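Local coordinates for outer membrane porin protein 32 (Delftia acidovorans, PDB 2FGQ) that forms trimeric, anion-selective channels in the outer membrane, each subunit a porin barrel, here with malate bound, at residues Y259-Q264 with K270-T275. Residues are numbered along the deposited sequence; the frame is centred on the assembly and turned at random.
Sequences YALYDQ and KAHQIT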
# COMPACT_ATOMS: atom_id res chain seq x y z
N TYR A 259 18.14 -27.28 17.03
CA TYR A 259 17.22 -28.37 17.29
C TYR A 259 16.03 -27.85 18.06
O TYR A 259 16.20 -27.05 18.98
CB TYR A 259 17.93 -29.48 18.13
CG TYR A 259 16.97 -30.55 18.61
CD1 TYR A 259 16.60 -31.60 17.79
CD2 TYR A 259 16.36 -30.45 19.87
CE1 TYR A 259 15.66 -32.55 18.21
CE2 TYR A 259 15.45 -31.40 20.31
CZ TYR A 259 15.10 -32.44 19.47
OH TYR A 259 14.18 -33.39 19.89
N ALA A 260 14.82 -28.28 17.72
CA ALA A 260 13.63 -27.89 18.45
C ALA A 260 12.69 -29.08 18.62
O ALA A 260 12.69 -30.04 17.84
CB ALA A 260 12.90 -26.75 17.75
N LEU A 261 11.92 -29.01 19.69
CA LEU A 261 10.90 -29.99 19.99
C LEU A 261 9.61 -29.26 20.37
O LEU A 261 9.64 -28.33 21.19
CB LEU A 261 11.40 -30.84 21.18
CG LEU A 261 10.48 -31.95 21.71
CD1 LEU A 261 9.39 -31.50 22.54
CD2 LEU A 261 9.96 -32.85 20.68
N TYR A 262 8.48 -29.72 19.84
CA TYR A 262 7.16 -29.18 20.11
C TYR A 262 6.27 -30.30 20.63
O TYR A 262 5.94 -31.24 19.90
CB TYR A 262 6.58 -28.55 18.83
CG TYR A 262 7.55 -27.61 18.20
CD1 TYR A 262 7.80 -26.39 18.78
CD2 TYR A 262 8.30 -27.97 17.08
CE1 TYR A 262 8.72 -25.50 18.25
CE2 TYR A 262 9.22 -27.09 16.52
CZ TYR A 262 9.42 -25.85 17.10
OH TYR A 262 10.34 -24.98 16.60
N ASP A 263 5.93 -30.18 21.90
CA ASP A 263 5.11 -31.15 22.60
C ASP A 263 3.69 -30.62 22.70
O ASP A 263 3.38 -29.77 23.53
CB ASP A 263 5.71 -31.43 23.96
CG ASP A 263 5.03 -32.58 24.66
OD1 ASP A 263 4.09 -33.20 24.09
OD2 ASP A 263 5.40 -32.92 25.80
N GLN A 264 2.85 -31.13 21.81
CA GLN A 264 1.51 -30.64 21.58
C GLN A 264 0.53 -31.48 22.39
O GLN A 264 0.08 -32.51 21.93
CB GLN A 264 1.20 -30.70 20.08
CG GLN A 264 2.16 -29.85 19.29
CD GLN A 264 2.36 -30.35 17.87
OE1 GLN A 264 3.32 -31.13 17.56
NE2 GLN A 264 1.47 -29.92 16.99
N LYS A 270 4.31 -35.17 19.54
CA LYS A 270 5.52 -34.38 19.47
C LYS A 270 5.97 -34.21 18.02
O LYS A 270 5.68 -35.05 17.16
CB LYS A 270 6.63 -35.06 20.27
CG LYS A 270 6.36 -35.08 21.76
CD LYS A 270 7.46 -35.79 22.50
CE LYS A 270 7.12 -35.83 23.98
NZ LYS A 270 8.15 -36.62 24.69
N ALA A 271 6.67 -33.12 17.76
CA ALA A 271 7.39 -32.92 16.50
C ALA A 271 8.80 -32.48 16.87
O ALA A 271 8.98 -31.75 17.86
CB ALA A 271 6.70 -31.84 15.62
N HIS A 272 9.79 -32.96 16.13
CA HIS A 272 11.18 -32.62 16.33
C HIS A 272 11.69 -31.97 15.05
O HIS A 272 11.32 -32.35 13.94
CB HIS A 272 12.05 -33.90 16.55
CG HIS A 272 11.61 -34.80 17.67
ND1 HIS A 272 12.25 -34.82 18.89
CD2 HIS A 272 10.62 -35.72 17.75
CE1 HIS A 272 11.65 -35.70 19.69
NE2 HIS A 272 10.65 -36.25 19.02
N GLN A 273 12.60 -31.03 15.18
CA GLN A 273 13.12 -30.31 14.02
C GLN A 273 14.61 -30.10 14.15
O GLN A 273 15.10 -29.81 15.22
CB GLN A 273 12.47 -28.93 13.90
CG GLN A 273 12.75 -28.30 12.54
CD GLN A 273 12.14 -26.95 12.36
OE1 GLN A 273 11.11 -26.64 12.99
NE2 GLN A 273 12.78 -26.11 11.50
N ILE A 274 15.32 -30.25 13.05
CA ILE A 274 16.73 -29.91 12.96
C ILE A 274 16.91 -29.02 11.73
O ILE A 274 16.42 -29.34 10.65
CB ILE A 274 17.62 -31.17 12.83
CG1 ILE A 274 17.39 -32.15 13.96
CG2 ILE A 274 19.10 -30.75 12.84
CD1 ILE A 274 17.99 -33.56 13.62
N THR A 275 17.64 -27.93 11.91
CA THR A 275 17.96 -27.02 10.83
C THR A 275 19.43 -26.67 10.83
O THR A 275 19.98 -26.31 11.87
CB THR A 275 17.18 -25.73 11.02
OG1 THR A 275 15.80 -26.05 11.24
CG2 THR A 275 17.22 -24.86 9.75
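Y259 and H272 meet through their side chains on one side of a porin β-hairpin, the side that also carries L261, D263, K270 and I274: OH of Y259 lies 2.6 Å from ND1 of H272, a hydrogen bond in which either group could donate. Followed from CB, the Y259 side chain explains the bond. With CG anti to the backbone N (chi1 172°), the ring leans toward the neighbouring strand and runs diagonally from its own pair, I274, to H272. CB, CG, CD1 and CE1 pass along O of Q273, CD1 closest at 3.5 Å. CG1 of I274 sits at the ring edge, by CD1. CZ comes to 3.8 Å from ND1 of H272, and the hydroxyl reaches that nitrogen near the imidazole plane. A face of the same imidazole carries CD2 of L261, a CH-pi contact 3.6 Å from the ring centroid and 20° off its normal. Further along, K270 runs extended past D263, but NZ stays 4.7 Å from OD2, and the carboxylate makes its salt bridge with K265. The N-to-C directions of the two short strand segments differ by 166°, with reciprocal hydrogen bonds pairing A260 with Q273 and Y262 with A271. These four turn to the other face, inferred to be the inner one: Y262 touches F115, its OH accepts from N of M116, and its side chain lies about 13 Å from bound malate. OE1 of Q264 bonds OG of S301 in a loop. In the 16-stranded barrel strands 235-249 and 286-297 flank the hairpin, tied by backbone bonds from L261 to Y241 and H272 to K296.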